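Local coordinates for probable secreted solute-binding lipoprotein (Streptomyces coelicolor, PDB 3I3V) that probably binds a solute outside the cell and passes it on for transport across the membrane, as expected of an extracellular solute-binding lipoprotein, at residues Gln245-Ser249 with Ser250-Lys254; Gln345-Gly348 with Ser349-Gln353. All blocks are in the same frame, centred on the assembly; numbering follows the deposited sequence.

How the contacts relate
Contact 1 and contact 2 are both local turns in the chain, at two places around the same mixed sheet. Their centres lie 16 Å apart, and their nearest atoms are about 6 Å apart without touching. Contact 1 is partly buried. It runs from strand 242-246 into helix 249-252, and backbone bonds of the helix start hold it. Contact 2 lies at the surface, between helix 339-345 and strand 352-354, and its polar contact is a weak bond from a glycine N-H to a glutamate carboxylate. The two share neighbours. Helix 339-345 packs on L252 and A253 of contact 1 before it leads into contact 2. D326 receives polar side chains from both, S249 and Q345.

Contact 1: Gln245-Ser249 with Ser250-Lys254; sequences QSAMS and SALAK
The carbonyl of M248, at the N-cap position, starts helix 249-252 by accepting from A251 N at 2.8 Å. L252 N bonds M248 O as well, at 3.1 Å. A251 N sits above the carbonyl plane, 56° out of it. L252 N lies in that plane and makes the straighter bond, with an N-H...O angle of 160°. A253 N adds a weak bond to S249 O. The strand side runs along strand 122-131, with backbone bonds between Q245 and A129, A247 and P127, and S249 and N125. M248 is a selenomethionine, and its side chain turns to W172, T124 and W126. L252 folds back over the end of the strand and also packs on L340 of helix 339-345. Its CD1 lies 4.0 Å from A247 CB and 3.9 Å from Q245 NE2. Its other methyl, CD2, comes to 3.2 Å from A247 O. Q245 has CG anti to its own N (chi1 176°) and an extended chain, and this carries the amide to L252; the two side chains run past each other in opposite directions. S249 OG bonds D326 and, weakly, the carbonyl of N125. The oxygen of M248 is thus satisfied twice where the helix begins, while L252 meets A247 by apolar packing.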
loop_
_atom_site.group_PDB
_atom_site.type_symbol
_atom_site.label_atom_id
_atom_site.label_comp_id
_atom_site.label_asym_id
_atom_site.label_seq_id
_atom_site.Cartn_x
_atom_site.Cartn_y
_atom_site.Cartn_z
ATOM N N GLN C 245 -6.506 -47.064 48.359
ATOM C CA GLN C 245 -5.880 -46.051 49.185
ATOM C C GLN C 245 -6.095 -44.655 48.655
ATOM O O GLN C 245 -5.793 -44.383 47.495
ATOM C CB GLN C 245 -4.377 -46.299 49.258
ATOM C CG GLN C 245 -3.626 -45.241 50.022
ATOM C CD GLN C 245 -2.124 -45.346 49.834
ATOM O OE1 GLN C 245 -1.352 -45.042 50.743
ATOM N NE2 GLN C 245 -1.706 -45.772 48.651
ATOM N N SER C 246 -6.619 -43.773 49.499
ATOM C CA SER C 246 -6.797 -42.384 49.109
ATOM C C SER C 246 -5.535 -41.672 49.597
ATOM O O SER C 246 -5.157 -41.805 50.760
ATOM C CB SER C 246 -8.011 -41.785 49.801
ATOM O OG SER C 246 -8.076 -40.398 49.535
ATOM N N ALA C 247 -4.868 -40.917 48.737
ATOM C CA ALA C 247 -3.662 -40.257 49.201
ATOM C C ALA C 247 -3.159 -39.178 48.254
ATOM O O ALA C 247 -3.438 -39.225 47.063
ATOM C CB ALA C 247 -2.579 -41.297 49.422
HETATM N N MSE C 248 -2.420 -38.208 48.790
HETATM C CA MSE C 248 -1.861 -37.133 47.978
HETATM C C MSE C 248 -1.088 -37.762 46.821
HETATM O O MSE C 248 -0.453 -38.802 46.992
HETATM C CB MSE C 248 -0.891 -36.291 48.803
HETATM C CG MSE C 248 -1.508 -35.494 49.945
HETATM SE SE MSE C 248 -0.123 -34.552 50.958
HETATM C CE MSE C 248 0.088 -33.071 49.726
ATOM N N SER C 249 -1.129 -37.141 45.647
ATOM C CA SER C 249 -0.403 -37.691 44.514
ATOM C C SER C 249 1.085 -37.819 44.876
ATOM O O SER C 249 1.770 -38.719 44.396
ATOM C CB SER C 249 -0.592 -36.810 43.270
ATOM O OG SER C 249 -0.113 -35.496 43.487
ATOM N N SER C 250 1.570 -36.927 45.740
ATOM C CA SER C 250 2.968 -36.956 46.165
ATOM C C SER C 250 3.311 -38.261 46.876
ATOM O O SER C 250 4.459 -38.704 46.846
ATOM C CB SER C 250 3.286 -35.781 47.094
ATOM O OG SER C 250 3.233 -34.554 46.392
ATOM N N ALA C 251 2.325 -38.865 47.535
ATOM C CA ALA C 251 2.555 -40.132 48.220
ATOM C C ALA C 251 2.443 -41.249 47.182
ATOM O O ALA C 251 3.189 -42.227 47.229
ATOM C CB ALA C 251 1.538 -40.333 49.330
ATOM N N LEU C 252 1.512 -41.086 46.244
ATOM C CA LEU C 252 1.299 -42.057 45.173
ATOM C C LEU C 252 2.533 -42.153 44.282
ATOM O O LEU C 252 2.771 -43.175 43.626
ATOM C CB LEU C 252 0.093 -41.647 44.323
ATOM C CG LEU C 252 -1.291 -42.202 44.669
ATOM C CD1 LEU C 252 -1.261 -42.928 45.992
ATOM C CD2 LEU C 252 -2.285 -41.064 44.683
ATOM N N ALA C 253 3.322 -41.083 44.262
ATOM C CA ALA C 253 4.524 -41.062 43.449
ATOM C C ALA C 253 5.572 -42.013 44.002
ATOM O O ALA C 253 6.493 -42.398 43.294
ATOM C CB ALA C 253 5.087 -39.659 43.388
ATOM N N LYS C 254 5.429 -42.397 45.265
ATOM C CA LYS C 254 6.391 -43.295 45.899
ATOM C C LYS C 254 5.931 -44.747 45.927
ATOM O O LYS C 254 6.543 -45.576 46.600
ATOM C CB LYS C 254 6.694 -42.838 47.335
ATOM C CG LYS C 254 7.257 -41.407 47.479
ATOM C CD LYS C 254 7.524 -41.085 48.952
ATOM C CE LYS C 254 7.647 -39.583 49.235
ATOM N NZ LYS C 254 8.898 -38.977 48.711
#

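Contact 2: Gln345-Gly348 with Ser349-Gln353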
loop_
_atom_site.group_PDB
_atom_site.type_symbol
_atom_site.label_atom_id
_atom_site.label_comp_id
_atom_site.label_asym_id
_atom_site.label_seq_id
_atom_site.Cartn_x
_atom_site.Cartn_y
_atom_site.Cartn_z
ATOM N N GLN C 345 -3.497 -36.598 37.271
ATOM C CA GLN C 345 -3.595 -35.328 36.562
ATOM C C GLN C 345 -4.497 -35.421 35.342
ATOM O O GLN C 345 -5.185 -34.456 35.005
ATOM C CB GLN C 345 -2.203 -34.849 36.128
ATOM C CG GLN C 345 -1.346 -34.325 37.265
ATOM C CD GLN C 345 0.099 -34.162 36.871
ATOM O OE1 GLN C 345 0.511 -34.572 35.789
ATOM N NE2 GLN C 345 0.885 -33.570 37.756
ATOM N N ARG C 346 -4.489 -36.588 34.692
ATOM C CA ARG C 346 -5.291 -36.822 33.494
ATOM C C ARG C 346 -6.766 -37.077 33.775
ATOM O O ARG C 346 -7.559 -37.259 32.848
ATOM C CB ARG C 346 -4.717 -37.984 32.677
ATOM C CG ARG C 346 -3.489 -37.616 31.855
ATOM C CD ARG C 346 -3.257 -38.620 30.731
ATOM N NE ARG C 346 -2.148 -39.532 30.999
ATOM C CZ ARG C 346 -0.935 -39.421 30.461
ATOM N NH1 ARG C 346 -0.661 -38.430 29.617
ATOM N NH2 ARG C 346 0.006 -40.308 30.763
ATOM N N LEU C 347 -7.125 -37.102 35.054
ATOM C CA LEU C 347 -8.510 -37.298 35.470
ATOM C C LEU C 347 -9.252 -36.001 35.127
ATOM O O LEU C 347 -8.750 -34.910 35.388
ATOM C CB LEU C 347 -8.558 -37.560 36.983
ATOM C CG LEU C 347 -8.974 -38.923 37.551
ATOM C CD1 LEU C 347 -8.593 -40.057 36.618
ATOM C CD2 LEU C 347 -8.323 -39.093 38.922
ATOM N N GLY C 348 -10.442 -36.113 34.547
ATOM C CA GLY C 348 -11.172 -34.910 34.186
ATOM C C GLY C 348 -12.486 -34.676 34.906
ATOM O O GLY C 348 -12.525 -34.543 36.126
ATOM N N SER C 349 -13.572 -34.621 34.144
ATOM C CA SER C 349 -14.890 -34.382 34.715
ATOM C C SER C 349 -15.500 -35.631 35.332
ATOM O O SER C 349 -16.501 -35.541 36.044
ATOM C CB SER C 349 -15.837 -33.840 33.641
ATOM O OG SER C 349 -16.157 -34.841 32.687
ATOM N N GLU C 350 -14.911 -36.794 35.061
ATOM C CA GLU C 350 -15.441 -38.041 35.610
ATOM C C GLU C 350 -15.129 -38.136 37.096
ATOM O O GLU C 350 -15.383 -39.160 37.728
ATOM C CB GLU C 350 -14.849 -39.266 34.897
ATOM C CG GLU C 350 -14.180 -38.979 33.569
ATOM C CD GLU C 350 -12.823 -38.339 33.749
ATOM O OE1 GLU C 350 -11.912 -39.006 34.291
ATOM O OE2 GLU C 350 -12.673 -37.167 33.351
ATOM N N VAL C 351 -14.577 -37.059 37.643
ATOM C CA VAL C 351 -14.217 -36.995 39.052
ATOM C C VAL C 351 -14.531 -35.583 39.564
ATOM O O VAL C 351 -14.219 -34.601 38.896
ATOM C CB VAL C 351 -12.710 -37.349 39.221
ATOM C CG1 VAL C 351 -11.877 -36.107 39.494
ATOM C CG2 VAL C 351 -12.548 -38.388 40.305
ATOM N N SER C 352 -15.162 -35.488 40.733
ATOM C CA SER C 352 -15.525 -34.190 41.302
ATOM C C SER C 352 -14.603 -33.715 42.423
ATOM O O SER C 352 -14.194 -34.494 43.284
ATOM C CB SER C 352 -16.964 -34.228 41.822
ATOM O OG SER C 352 -17.874 -34.481 40.766
ATOM N N GLN C 353 -14.295 -32.421 42.408
ATOM C CA GLN C 353 -13.420 -31.815 43.407
ATOM C C GLN C 353 -14.117 -31.539 44.721
ATOM O O GLN C 353 -15.225 -31.003 44.733
ATOM C CB GLN C 353 -12.892 -30.457 42.935
ATOM C CG GLN C 353 -11.960 -30.431 41.759
ATOM C CD GLN C 353 -11.511 -29.013 41.456
ATOM O OE1 GLN C 353 -10.972 -28.320 42.326
ATOM N NE2 GLN C 353 -11.731 -28.571 40.223
#
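G348 N gives a weak but straight bond to E350 OE1, 3.3 Å long with an N-H...O angle of 170°. It lies in a type I beta turn, G348-V351, within the loop between helix 339-345 and strand 352-354. The 2.7 Å approach of E350 OE2 to G348 N is doubtful, because that oxygen is too close to a neighbour in the model. A nearly eclipsed chi1 (-16°) and a bend at chi2 (76°) together bring the carboxylate back to G348 N. E350 CD then lies 3.4 Å from G348 N. The side chain of L347 crosses that of E350 at a slant, with L347 CD1 4.2 Å from E350 OE1. L347 also meets V351 in a loose apolar contact, from CG to CB at 4.4 Å. This turn is mostly exposed, and water could compete for the carboxylate. The strand end joins the sheet: S352 forms backbone bonds with P279 and V281, and V351 packs on V281 of strand 280-284. Q345, at the helix end, bonds S335 and D326 through its amide. Within the turn, the CG1 methyl of V351 lies 3.8 Å from G348 O.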